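Local coordinates for kinesin-like protein KAR3 (Saccharomyces cerevisiae, PDB 1F9V), which is a kinesin-family motor protein that binds ADP and magnesium and probably couples ATP hydrolysis to force production along microtubules, at residues C9-A14 and Q38-T43; S24-N29 and S323-T328; K71-L76 and V86-Y91; Q75-S80 and I114-N119. The protein carries 2 engineered substitutions. All coordinates share one frame; numbering follows the deposited sequence.

Contact 1: residues C9-A14 and Q38-T43; sequences CRIRPA and QSMEVT. With ADP (adenosine-5'-diphosphate), chain C.
The end of the Met-40 side chain reaches Cys-9 and Ile-11, its sulfur meeting one and its methyl group the other. Met-40 SD stands 4.1 Å from Cys-9 SG, a sulfur-to-sulfur van der Waals approach. The chain then bends at its last torsion (chi3 -74°) and turns the terminal methyl toward isoleucine, so that Met-40 CE lies 4.5 Å from Ile-11 CD1. All three residues are buried, and Ile-26 of the adjacent strand 24-28 touches both Met-40 and Ile-11. The contact thus joins strand 4-11 of the central sheet of the kinesin motor domain to strand 38-44, the middle strand of a small three-stranded antiparallel sheet.

Where strand 4-11 gives out, the sequence Arg-Ile-Arg-Pro forms the RxRP adenine-binding element of kinesins: Cys-9 and Ile-11 face the small sheet, whereas Arg-10, Arg-12 and Pro-13 meet the nucleotide. Pro-13 lays its ring over one face of the base, with CD 3.4 Å from ADP C6, and Arg-12 CB approaches the same face at 3.6 Å from N7. The Arg-10 guanidinium presents its own face to the amino group, ADP N6 sitting 3.1 Å above its plane toward the rim. Asn-66, Asp-64 and Thr-101 hold the nitrogens of that guanidinium by hydrogen bonds. The extended Arg-12 chain brings its guanidinium beside the following backbone: NH1 donates to Pro-13 O (2.9 Å), the oxygen lying in the guanidinium plane, while NE bonds to Gly-95 O and NH2 forms a salt bridge with Glu-19.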
# COMPACT_ATOMS: atom_id res chain seq x y z
N CYS A 9 5.99 -5.51 7.47
CA CYS A 9 5.82 -6.82 6.88
C CYS A 9 4.68 -7.48 7.66
O CYS A 9 4.57 -7.28 8.87
CB CYS A 9 7.09 -7.66 7.01
SG CYS A 9 6.90 -9.40 6.53
N ARG A 10 3.83 -8.24 6.98
CA ARG A 10 2.76 -8.93 7.68
C ARG A 10 2.64 -10.37 7.22
O ARG A 10 2.45 -10.65 6.03
CB ARG A 10 1.41 -8.25 7.47
CG ARG A 10 0.28 -9.01 8.17
CD ARG A 10 -1.11 -8.51 7.80
NE ARG A 10 -2.09 -8.92 8.80
CZ ARG A 10 -3.34 -8.46 8.86
NH1 ARG A 10 -3.76 -7.57 7.97
NH2 ARG A 10 -4.15 -8.88 9.82
N ILE A 11 2.75 -11.29 8.17
CA ILE A 11 2.63 -12.71 7.88
C ILE A 11 1.18 -13.08 8.18
O ILE A 11 0.72 -12.90 9.31
CB ILE A 11 3.55 -13.57 8.78
CG1 ILE A 11 5.01 -13.12 8.61
CG2 ILE A 11 3.41 -15.05 8.42
CD1 ILE A 11 5.91 -13.52 9.76
N ARG A 12 0.45 -13.55 7.18
CA ARG A 12 -0.93 -13.93 7.41
C ARG A 12 -0.98 -15.32 8.04
O ARG A 12 -0.01 -16.07 8.00
CB ARG A 12 -1.71 -13.97 6.09
CG ARG A 12 -1.25 -15.06 5.13
CD ARG A 12 -2.37 -15.47 4.17
NE ARG A 12 -1.91 -16.27 3.04
CZ ARG A 12 -1.61 -17.57 3.11
NH1 ARG A 12 -1.73 -18.22 4.27
NH2 ARG A 12 -1.20 -18.22 2.03
N PRO A 13 -2.11 -15.65 8.70
CA PRO A 13 -2.23 -16.98 9.31
C PRO A 13 -2.20 -18.03 8.20
O PRO A 13 -2.58 -17.76 7.05
CB PRO A 13 -3.59 -16.95 10.01
CG PRO A 13 -3.90 -15.49 10.18
CD PRO A 13 -3.27 -14.80 9.00
N ALA A 14 -1.73 -19.23 8.52
CA ALA A 14 -1.69 -20.29 7.51
C ALA A 14 -3.08 -20.85 7.33
O ALA A 14 -3.90 -20.81 8.27
CB ALA A 14 -0.73 -21.40 7.92
N GLN A 38 12.20 -4.06 13.98
CA GLN A 38 11.87 -5.44 14.30
C GLN A 38 12.55 -6.32 13.27
O GLN A 38 12.56 -6.00 12.08
CB GLN A 38 10.36 -5.65 14.26
CG GLN A 38 9.93 -6.95 14.92
CD GLN A 38 8.45 -6.98 15.20
OE1 GLN A 38 7.73 -6.02 14.92
NE2 GLN A 38 7.98 -8.09 15.76
N SER A 39 13.10 -7.45 13.71
CA SER A 39 13.79 -8.34 12.79
C SER A 39 13.15 -9.71 12.65
O SER A 39 12.33 -10.12 13.48
CB SER A 39 15.25 -8.51 13.23
OG SER A 39 15.30 -9.11 14.51
N MET A 40 13.52 -10.39 11.57
CA MET A 40 13.01 -11.73 11.30
C MET A 40 14.07 -12.51 10.54
O MET A 40 14.98 -11.94 9.93
CB MET A 40 11.72 -11.65 10.47
CG MET A 40 11.90 -11.10 9.06
SD MET A 40 10.32 -10.79 8.23
CE MET A 40 9.81 -12.47 7.85
N GLU A 41 13.96 -13.84 10.60
CA GLU A 41 14.89 -14.73 9.93
C GLU A 41 14.12 -15.78 9.15
O GLU A 41 13.15 -16.34 9.65
CB GLU A 41 15.80 -15.42 10.94
CG GLU A 41 16.84 -14.51 11.56
CD GLU A 41 17.52 -15.14 12.76
OE1 GLU A 41 17.37 -16.36 12.95
OE2 GLU A 41 18.21 -14.41 13.50
N VAL A 42 14.56 -16.03 7.92
CA VAL A 42 13.90 -17.01 7.07
C VAL A 42 14.93 -18.04 6.66
O VAL A 42 16.01 -17.70 6.18
CB VAL A 42 13.32 -16.34 5.79
CG1 VAL A 42 12.70 -17.39 4.88
CG2 VAL A 42 12.28 -15.30 6.18
N THR A 43 14.59 -19.31 6.84
CA THR A 43 15.50 -20.40 6.49
C THR A 43 14.78 -21.49 5.70
O THR A 43 13.65 -21.86 6.03
CB THR A 43 16.10 -21.04 7.74
OG1 THR A 43 16.62 -20.03 8.60
CG2 THR A 43 17.22 -21.99 7.35
PB ADP C . -4.15 -11.41 -1.99
O1B ADP C . -2.77 -11.04 -1.60
O2B ADP C . -5.07 -10.10 -2.09
O3B ADP C . -4.17 -12.19 -3.25
PA ADP C . -6.24 -12.17 -0.14
O1A ADP C . -6.27 -11.04 0.79
O2A ADP C . -7.30 -12.02 -1.13
O3A ADP C . -4.82 -12.25 -0.83
O5' ADP C . -6.49 -13.54 0.62
C5' ADP C . -5.66 -14.70 0.68
C4' ADP C . -6.46 -15.69 1.58
O4' ADP C . -5.90 -15.56 2.90
C3' ADP C . -7.94 -15.32 1.74
O3' ADP C . -8.79 -16.48 1.83
C2' ADP C . -8.01 -14.49 3.01
O2' ADP C . -9.31 -14.48 3.62
C1' ADP C . -6.88 -15.08 3.84
N9 ADP C . -6.20 -14.07 4.71
C8 ADP C . -5.27 -13.20 4.26
N7 ADP C . -4.84 -12.47 5.26
C5 ADP C . -5.46 -12.84 6.35
C6 ADP C . -5.42 -12.46 7.69
N6 ADP C . -4.59 -11.49 8.08
N1 ADP C . -6.23 -13.08 8.60
C2 ADP C . -7.07 -14.07 8.25
N3 ADP C . -7.12 -14.46 6.96
C4 ADP C . -6.34 -13.88 6.00

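Contact 2: residues S24-N29 and S323-T328; sequences SLINVN and SHINET
Ile-325 meets Ser-24 and Ile-26 in the apolar part of this contact, which joins the edge strand 24-28 of the small antiparallel sheet to the first turn of helix 325-338. Ser-24 turns its CB toward the end of the isoleucine and meets Ile-325 CD1 at 3.8 Å. The same methyl is approached by Ile-26 CD1 at 4.3 Å. With CG1 of Ile-325 anti to its backbone nitrogen (chi1 -160°), the ethyl arm projects from the helix toward the strand, where its methyl touches both residues. Farther along the helix, Thr-328 adds its methyl, CG2 lying 4.4 Å from Ile-26 CD1. Val-42 and Lys-44 of strand 38-44 also touch Ile-325. An alanine in place of Ile-325 would remove the ethyl arm and CG2, and is likely to take from Ser-24 CB its apolar partner across the contact and from Ile-26 one of its neighbours, opening a gap between strand and helix.

The polar interactions run alongside this packing. Ser-24 OG is hydrogen-bonded to the hydroxyl of Ser-322, just ahead of the helical segment. His-324 occupies the N-cap position, and its carbonyl oxygen receives Thr-328 N at 2.9 Å in the opening turn. Its imidazole has Ser-323 OG 3.4 Å above one face, over the ring centre, and ND1 bonds to Ser-319.

Strand and helix therefore meet through methyl and methylene groups, while the polar bonds fix the start of the helix and tie Ser-24 to Ser-322. Such a junction probably depends on the fit of apolar groups more than on the direction of any bond.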
# COMPACT_ATOMS: atom_id res chain seq x y z
N SER A 24 10.47 -25.14 5.88
CA SER A 24 11.03 -23.80 6.02
C SER A 24 10.71 -23.25 7.40
O SER A 24 9.87 -23.79 8.12
CB SER A 24 10.48 -22.85 4.94
OG SER A 24 9.07 -22.78 4.98
N LEU A 25 11.41 -22.18 7.77
CA LEU A 25 11.21 -21.56 9.06
C LEU A 25 11.22 -20.04 8.94
O LEU A 25 12.14 -19.45 8.39
CB LEU A 25 12.30 -22.00 10.03
CG LEU A 25 12.40 -21.21 11.33
CD1 LEU A 25 11.18 -21.53 12.19
CD2 LEU A 25 13.69 -21.55 12.06
N ILE A 26 10.18 -19.42 9.47
CA ILE A 26 10.10 -17.97 9.47
C ILE A 26 10.00 -17.62 10.94
O ILE A 26 9.02 -17.96 11.60
CB ILE A 26 8.85 -17.46 8.72
CG1 ILE A 26 9.01 -17.71 7.22
CG2 ILE A 26 8.67 -15.97 8.98
CD1 ILE A 26 7.75 -17.48 6.41
N ASN A 27 11.02 -16.96 11.45
CA ASN A 27 11.03 -16.57 12.85
C ASN A 27 11.02 -15.06 13.00
O ASN A 27 11.92 -14.37 12.51
CB ASN A 27 12.27 -17.15 13.54
CG ASN A 27 12.46 -16.60 14.95
OD1 ASN A 27 11.53 -16.60 15.76
ND2 ASN A 27 13.67 -16.13 15.24
N VAL A 28 10.02 -14.54 13.69
CA VAL A 28 9.91 -13.10 13.91
C VAL A 28 10.32 -12.75 15.33
O VAL A 28 9.79 -13.32 16.29
CB VAL A 28 8.47 -12.60 13.68
CG1 VAL A 28 8.40 -11.10 13.94
CG2 VAL A 28 8.02 -12.92 12.26
N ASN A 29 11.26 -11.83 15.48
CA ASN A 29 11.70 -11.42 16.79
C ASN A 29 10.81 -10.32 17.33
O ASN A 29 10.06 -9.68 16.59
CB ASN A 29 13.15 -10.93 16.73
CG ASN A 29 14.10 -12.02 16.28
OD1 ASN A 29 14.15 -13.10 16.87
ND2 ASN A 29 14.86 -11.74 15.22
N SER A 323 5.32 -23.89 0.83
CA SER A 323 5.10 -23.91 -0.61
C SER A 323 5.31 -22.54 -1.24
O SER A 323 5.53 -22.43 -2.44
CB SER A 323 3.68 -24.41 -0.93
OG SER A 323 2.70 -23.53 -0.42
N HIS A 324 5.25 -21.50 -0.42
CA HIS A 324 5.41 -20.13 -0.91
C HIS A 324 6.72 -19.49 -0.49
O HIS A 324 6.94 -18.30 -0.74
CB HIS A 324 4.28 -19.24 -0.38
CG HIS A 324 2.91 -19.80 -0.61
ND1 HIS A 324 2.04 -20.09 0.42
CD2 HIS A 324 2.24 -20.07 -1.76
CE1 HIS A 324 0.90 -20.52 -0.09
NE2 HIS A 324 0.99 -20.52 -1.40
N ILE A 325 7.61 -20.26 0.13
CA ILE A 325 8.86 -19.70 0.62
C ILE A 325 9.73 -18.95 -0.38
O ILE A 325 10.39 -17.96 -0.04
CB ILE A 325 9.71 -20.80 1.31
CG1 ILE A 325 10.75 -20.15 2.22
CG2 ILE A 325 10.35 -21.70 0.27
CD1 ILE A 325 10.14 -19.38 3.36
N ASN A 326 9.74 -19.39 -1.63
CA ASN A 326 10.57 -18.70 -2.62
C ASN A 326 10.00 -17.32 -2.95
O ASN A 326 10.75 -16.35 -3.06
CB ASN A 326 10.69 -19.55 -3.87
CG ASN A 326 11.58 -20.76 -3.66
OD1 ASN A 326 12.53 -20.71 -2.86
ND2 ASN A 326 11.29 -21.85 -4.36
N GLU A 327 8.68 -17.23 -3.08
CA GLU A 327 8.06 -15.95 -3.38
C GLU A 327 8.14 -15.06 -2.15
O GLU A 327 8.24 -13.84 -2.26
CB GLU A 327 6.60 -16.14 -3.79
CG GLU A 327 6.41 -16.49 -5.26
CD GLU A 327 7.05 -15.48 -6.22
OE1 GLU A 327 7.42 -14.36 -5.80
OE2 GLU A 327 7.19 -15.83 -7.40
N THR A 328 8.08 -15.67 -0.97
CA THR A 328 8.17 -14.92 0.27
C THR A 328 9.54 -14.25 0.33
O THR A 328 9.66 -13.08 0.69
CB THR A 328 7.99 -15.83 1.50
OG1 THR A 328 6.61 -16.18 1.62
CG2 THR A 328 8.44 -15.12 2.77

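Contact 3: residues K71-L76 and V86-Y91; sequences KEVGQL and VCIFAY. With ADP (adenosine-5'-diphosphate), chain D.
Helix 71-76 runs nearly antiparallel to strand 86-91, their axes 10.8 Å apart at closest approach and inclined at 150°. Leu-76 is at the centre of the interface. Its CG, set anti to the backbone nitrogen (chi1 159°), lies 3.9 Å from Val-86 CG1, and the two side chains cross at a slant. Against Ile-88 the leucine instead slides past in the opposite sense, bringing CD2 to 3.9 Å from Ile-88 CG1. Val-73, one turn earlier, offers CG1 to the tip of the same isoleucine, 3.7 Å from Ile-88 CD1. Every one of these residues is buried, and their branched side chains make up the packing between helix and strand.

Leu-76 also packs against a bound ADP. CD2 and CB approach one face of the adenine, the former 3.6 Å from ADP C2 and the latter 3.5 Å from N3. The ribose is held by the helix backbone: ADP O2' donates to Glu-72 O at 3.0 Å. Gln-75 lies along the sugar, and its amide is tethered by NE2 to Lys-71 O (3.3 Å, nearly straight at 165°), in the carbonyl plane. Asn-4, Arg-6 and Thr-312 complete the polar grip on this nucleotide, which is distinct from the one bound at the P-loop.

Strand 58-60, helix 66-77 and strand 86-91 together make a beta-alpha-beta crossover, the parallel strands 4-11 and 311-318 lying between its two strands, as befits the central sheet of a P-loop NTPase motor domain.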
# COMPACT_ATOMS: atom_id res chain seq x y z
N LYS A 71 -3.65 -0.21 14.61
CA LYS A 71 -3.19 0.53 15.78
C LYS A 71 -1.96 1.33 15.37
O LYS A 71 -1.68 2.39 15.92
CB LYS A 71 -2.85 -0.42 16.93
CG LYS A 71 -4.07 -0.96 17.66
CD LYS A 71 -3.69 -1.59 18.99
CE LYS A 71 -4.84 -2.40 19.56
NZ LYS A 71 -4.64 -3.86 19.35
N GLU A 72 -1.22 0.80 14.41
CA GLU A 72 -0.02 1.49 13.93
C GLU A 72 -0.39 2.43 12.78
O GLU A 72 -0.00 3.59 12.77
CB GLU A 72 1.02 0.47 13.45
CG GLU A 72 1.36 -0.61 14.47
CD GLU A 72 1.77 -0.04 15.82
OE1 GLU A 72 1.28 -0.54 16.85
OE2 GLU A 72 2.57 0.92 15.85
N VAL A 73 -1.18 1.92 11.84
CA VAL A 73 -1.58 2.69 10.67
C VAL A 73 -2.41 3.94 10.94
O VAL A 73 -2.32 4.92 10.19
CB VAL A 73 -2.34 1.78 9.68
CG1 VAL A 73 -2.62 2.54 8.37
CG2 VAL A 73 -1.52 0.53 9.41
N GLY A 74 -3.21 3.93 12.00
CA GLY A 74 -4.03 5.09 12.29
C GLY A 74 -3.26 6.40 12.44
O GLY A 74 -3.71 7.46 12.00
N GLN A 75 -2.10 6.32 13.08
CA GLN A 75 -1.26 7.49 13.32
C GLN A 75 -0.74 8.09 12.01
O GLN A 75 -0.47 9.28 11.93
CB GLN A 75 -0.08 7.10 14.23
CG GLN A 75 -0.35 5.85 15.06
CD GLN A 75 0.54 5.74 16.29
OE1 GLN A 75 1.42 6.57 16.51
NE2 GLN A 75 0.32 4.70 17.09
N LEU A 76 -0.61 7.25 10.99
CA LEU A 76 -0.14 7.73 9.70
C LEU A 76 -1.26 8.42 8.92
O LEU A 76 -1.11 9.57 8.51
CB LEU A 76 0.40 6.55 8.87
CG LEU A 76 0.48 6.78 7.36
CD1 LEU A 76 1.55 7.81 7.05
CD2 LEU A 76 0.78 5.47 6.66
N VAL A 86 -0.64 10.96 1.81
CA VAL A 86 -0.27 9.66 2.33
C VAL A 86 -0.45 8.57 1.28
O VAL A 86 -1.42 8.58 0.54
CB VAL A 86 -1.16 9.31 3.56
CG1 VAL A 86 -1.02 7.83 3.93
CG2 VAL A 86 -0.79 10.20 4.73
N CYS A 87 0.51 7.65 1.23
CA CYS A 87 0.44 6.51 0.32
C CYS A 87 0.67 5.24 1.13
O CYS A 87 1.58 5.18 1.95
CB CYS A 87 1.52 6.59 -0.77
SG CYS A 87 1.16 7.68 -2.16
N ILE A 88 -0.17 4.24 0.90
CA ILE A 88 -0.02 2.95 1.55
C ILE A 88 -0.10 1.92 0.44
O ILE A 88 -1.11 1.85 -0.27
CB ILE A 88 -1.12 2.67 2.59
CG1 ILE A 88 -1.02 3.69 3.73
CG2 ILE A 88 -0.98 1.24 3.12
CD1 ILE A 88 -2.06 3.51 4.84
N PHE A 89 0.97 1.15 0.26
CA PHE A 89 0.99 0.13 -0.79
C PHE A 89 1.03 -1.28 -0.22
O PHE A 89 1.95 -1.62 0.52
CB PHE A 89 2.23 0.29 -1.69
CG PHE A 89 2.33 1.62 -2.40
CD1 PHE A 89 1.74 1.80 -3.65
CD2 PHE A 89 3.06 2.67 -1.84
CE1 PHE A 89 1.89 3.01 -4.34
CE2 PHE A 89 3.21 3.88 -2.52
CZ PHE A 89 2.62 4.05 -3.77
N ALA A 90 0.04 -2.10 -0.54
CA ALA A 90 0.03 -3.49 -0.09
C ALA A 90 0.71 -4.26 -1.23
O ALA A 90 0.21 -4.27 -2.36
CB ALA A 90 -1.38 -3.99 0.12
N TYR A 91 1.83 -4.90 -0.91
CA TYR A 91 2.65 -5.63 -1.88
C TYR A 91 2.81 -7.09 -1.46
O TYR A 91 2.94 -7.39 -0.28
CB TYR A 91 4.04 -4.98 -1.94
CG TYR A 91 5.04 -5.64 -2.87
CD1 TYR A 91 5.32 -5.09 -4.12
CD2 TYR A 91 5.71 -6.81 -2.51
CE1 TYR A 91 6.23 -5.68 -4.99
CE2 TYR A 91 6.63 -7.42 -3.37
CZ TYR A 91 6.89 -6.85 -4.61
OH TYR A 91 7.78 -7.43 -5.48
PB ADP D . 7.95 8.73 15.10
O1B ADP D . 9.37 9.21 15.14
O2B ADP D . 7.70 7.76 13.81
O3B ADP D . 7.58 8.04 16.37
PA ADP D . 6.31 10.56 13.55
O1A ADP D . 6.13 12.01 13.76
O2A ADP D . 7.18 10.27 12.40
O3A ADP D . 6.99 9.94 14.85
O5' ADP D . 4.90 9.78 13.48
C5' ADP D . 4.53 8.90 14.54
C4' ADP D . 3.65 7.74 14.07
O4' ADP D . 2.92 8.01 12.84
C3' ADP D . 4.43 6.47 13.85
O3' ADP D . 4.58 5.68 15.05
C2' ADP D . 3.68 5.75 12.76
O2' ADP D . 2.68 4.85 13.29
C1' ADP D . 3.11 6.89 11.93
N9 ADP D . 3.97 7.20 10.71
C8 ADP D . 4.71 8.31 10.50
N7 ADP D . 5.31 8.22 9.30
C5 ADP D . 4.97 7.07 8.74
C6 ADP D . 5.24 6.40 7.53
N6 ADP D . 6.05 6.96 6.61
N1 ADP D . 4.69 5.17 7.29
C2 ADP D . 3.87 4.56 8.18
N3 ADP D . 3.60 5.19 9.34
C4 ADP D . 4.11 6.42 9.66

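Contact 4: residues Q75-S80 and I114-N119; sequences QLVQSS and ISHIFN. With ADP (adenosine-5'-diphosphate), chain D.
Gln-78 and His-116 make the close, polar part of this contact, joining residues 75-80 to helix 109-124. Gln-78 NE2 donates to His-116 NE2 at 2.9 Å, arriving at the ring edge near the imidazole plane. The bond is bent, with an N-H...acceptor angle of 131°, and the amide and ring planes lie 26° apart. The same amide nitrogen has a weak second bond to Gly-74 O, four residues back. Beside it, Val-77 CG2 packs against His-116 CD2 at 3.9 Å, also at the ring edge. The ring comes within range because its CG stands anti to the backbone nitrogen (chi1 -171°), and Trp-120 meets it edge-to-face. A leucine in place of His-116 would probably leave the Gln-78 amide without its ring acceptor, held only by the weak bond to Gly-74 O, and so more loosely oriented.

Elsewhere the two segments fit more loosely. Ile-117 leans toward the other segment but stops 4.6 Å short, and the exposed Gln-75 points away from helix 109-124. Within 75-80, Leu-76 O accepts both Ser-79 N and Ser-79 OG, the hydroxyl at 2.8 Å.

Val-77 and Ile-117 both rest on Leu-240 of strand 235-244, placing the two helices side by side on one face of the central sheet, as in the layered alpha/beta fold of kinesin motor domains.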
# COMPACT_ATOMS: atom_id res chain seq x y z
N GLN A 75 -2.10 6.32 13.08
CA GLN A 75 -1.26 7.49 13.32
C GLN A 75 -0.74 8.09 12.01
O GLN A 75 -0.47 9.28 11.93
CB GLN A 75 -0.08 7.10 14.23
CG GLN A 75 -0.35 5.85 15.06
CD GLN A 75 0.54 5.74 16.29
OE1 GLN A 75 1.42 6.57 16.51
NE2 GLN A 75 0.32 4.70 17.09
N LEU A 76 -0.61 7.25 10.99
CA LEU A 76 -0.14 7.73 9.70
C LEU A 76 -1.26 8.42 8.92
O LEU A 76 -1.11 9.57 8.51
CB LEU A 76 0.40 6.55 8.87
CG LEU A 76 0.48 6.78 7.36
CD1 LEU A 76 1.55 7.81 7.05
CD2 LEU A 76 0.78 5.47 6.66
N VAL A 77 -2.38 7.73 8.74
CA VAL A 77 -3.49 8.29 7.97
C VAL A 77 -4.09 9.57 8.55
O VAL A 77 -4.64 10.38 7.80
CB VAL A 77 -4.61 7.24 7.74
CG1 VAL A 77 -4.04 6.02 7.02
CG2 VAL A 77 -5.24 6.85 9.06
N GLN A 78 -3.99 9.77 9.86
CA GLN A 78 -4.56 10.98 10.43
C GLN A 78 -3.73 12.22 10.06
O GLN A 78 -4.23 13.34 10.13
CB GLN A 78 -4.69 10.86 11.95
CG GLN A 78 -3.39 10.95 12.73
CD GLN A 78 -3.58 10.59 14.19
OE1 GLN A 78 -2.98 11.19 15.08
NE2 GLN A 78 -4.42 9.59 14.46
N SER A 79 -2.49 12.01 9.64
CA SER A 79 -1.63 13.12 9.26
C SER A 79 -2.22 13.86 8.05
O SER A 79 -1.88 15.01 7.79
CB SER A 79 -0.22 12.61 8.93
OG SER A 79 -0.16 12.01 7.65
N SER A 80 -3.13 13.21 7.33
CA SER A 80 -3.77 13.83 6.17
C SER A 80 -4.65 15.00 6.59
O SER A 80 -4.98 15.86 5.76
CB SER A 80 -4.61 12.80 5.42
OG SER A 80 -3.92 12.33 4.28
N ILE A 114 -11.22 5.37 6.89
CA ILE A 114 -12.37 6.25 6.77
C ILE A 114 -13.03 6.49 8.13
O ILE A 114 -13.36 7.62 8.47
CB ILE A 114 -13.38 5.67 5.77
CG1 ILE A 114 -12.81 5.85 4.36
CG2 ILE A 114 -14.73 6.37 5.89
CD1 ILE A 114 -13.50 5.07 3.29
N SER A 115 -13.21 5.43 8.92
CA SER A 115 -13.82 5.57 10.24
C SER A 115 -12.95 6.43 11.16
O SER A 115 -13.46 7.25 11.92
CB SER A 115 -14.01 4.20 10.89
OG SER A 115 -14.90 3.41 10.13
N HIS A 116 -11.64 6.23 11.09
CA HIS A 116 -10.70 6.97 11.91
C HIS A 116 -10.71 8.46 11.55
O HIS A 116 -10.68 9.32 12.42
CB HIS A 116 -9.29 6.40 11.74
CG HIS A 116 -8.28 6.96 12.70
ND1 HIS A 116 -8.49 6.98 14.07
CD2 HIS A 116 -7.06 7.50 12.50
CE1 HIS A 116 -7.43 7.50 14.66
NE2 HIS A 116 -6.55 7.83 13.73
N ILE A 117 -10.75 8.74 10.25
CA ILE A 117 -10.75 10.13 9.78
C ILE A 117 -12.01 10.88 10.23
O ILE A 117 -11.94 12.03 10.66
CB ILE A 117 -10.63 10.20 8.24
CG1 ILE A 117 -9.18 9.94 7.83
CG2 ILE A 117 -11.08 11.56 7.74
CD1 ILE A 117 -9.00 9.63 6.34
N PHE A 118 -13.16 10.22 10.14
CA PHE A 118 -14.40 10.87 10.55
C PHE A 118 -14.45 11.07 12.07
O PHE A 118 -15.04 12.04 12.55
CB PHE A 118 -15.60 10.06 10.06
CG PHE A 118 -16.06 10.47 8.69
CD1 PHE A 118 -16.65 11.72 8.48
CD2 PHE A 118 -15.88 9.63 7.60
CE1 PHE A 118 -17.04 12.12 7.20
CE2 PHE A 118 -16.26 10.02 6.32
CZ PHE A 118 -16.85 11.27 6.12
N ASN A 119 -13.82 10.18 12.82
CA ASN A 119 -13.79 10.33 14.28
C ASN A 119 -12.99 11.59 14.57
O ASN A 119 -13.33 12.38 15.46
CB ASN A 119 -13.11 9.14 14.96
CG ASN A 119 -13.98 7.89 14.96
OD1 ASN A 119 -15.20 7.97 14.77
ND2 ASN A 119 -13.36 6.74 15.17
PB ADP D . 7.95 8.73 15.10
O1B ADP D . 9.37 9.21 15.14
O2B ADP D . 7.70 7.76 13.81
O3B ADP D . 7.58 8.04 16.37
PA ADP D . 6.31 10.56 13.55
O1A ADP D . 6.13 12.01 13.76
O2A ADP D . 7.18 10.27 12.40
O3A ADP D . 6.99 9.94 14.85
O5' ADP D . 4.90 9.78 13.48
C5' ADP D . 4.53 8.90 14.54
C4' ADP D . 3.65 7.74 14.07
O4' ADP D . 2.92 8.01 12.84
C3' ADP D . 4.43 6.47 13.85
O3' ADP D . 4.58 5.68 15.05
C2' ADP D . 3.68 5.75 12.76
O2' ADP D . 2.68 4.85 13.29
C1' ADP D . 3.11 6.89 11.93
N9 ADP D . 3.97 7.20 10.71
C8 ADP D . 4.71 8.31 10.50
N7 ADP D . 5.31 8.22 9.30
C5 ADP D . 4.97 7.07 8.74
C6 ADP D . 5.24 6.40 7.53
N6 ADP D . 6.05 6.96 6.61
N1 ADP D . 4.69 5.17 7.29
C2 ADP D . 3.87 4.56 8.18
N3 ADP D . 3.60 5.19 9.34
C4 ADP D . 4.11 6.42 9.66

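Overall arrangement
Contacts 1 and 2 belong to one neighbourhood, their centres about 7 Å apart, where the small antiparallel sheet meets the central sheet and the C-terminal helix; strands 24-28 and 38-44 are adjacent, and Asn-29 bonds to both Gln-38 and Ser-39. Contacts 3 and 4, with centres about 10 Å from each other, share helix 66-77. Contact 3 lies near the middle of the chain and, like contact 1, is buried and apolar between its segments. Contacts 2 and 4 are partly buried; contact 2 is still apolar across the interface, and contact 4 alone has a hydrogen bond between its two segments. Different ADP molecules adjoin contact 1 and the pair 3 and 4.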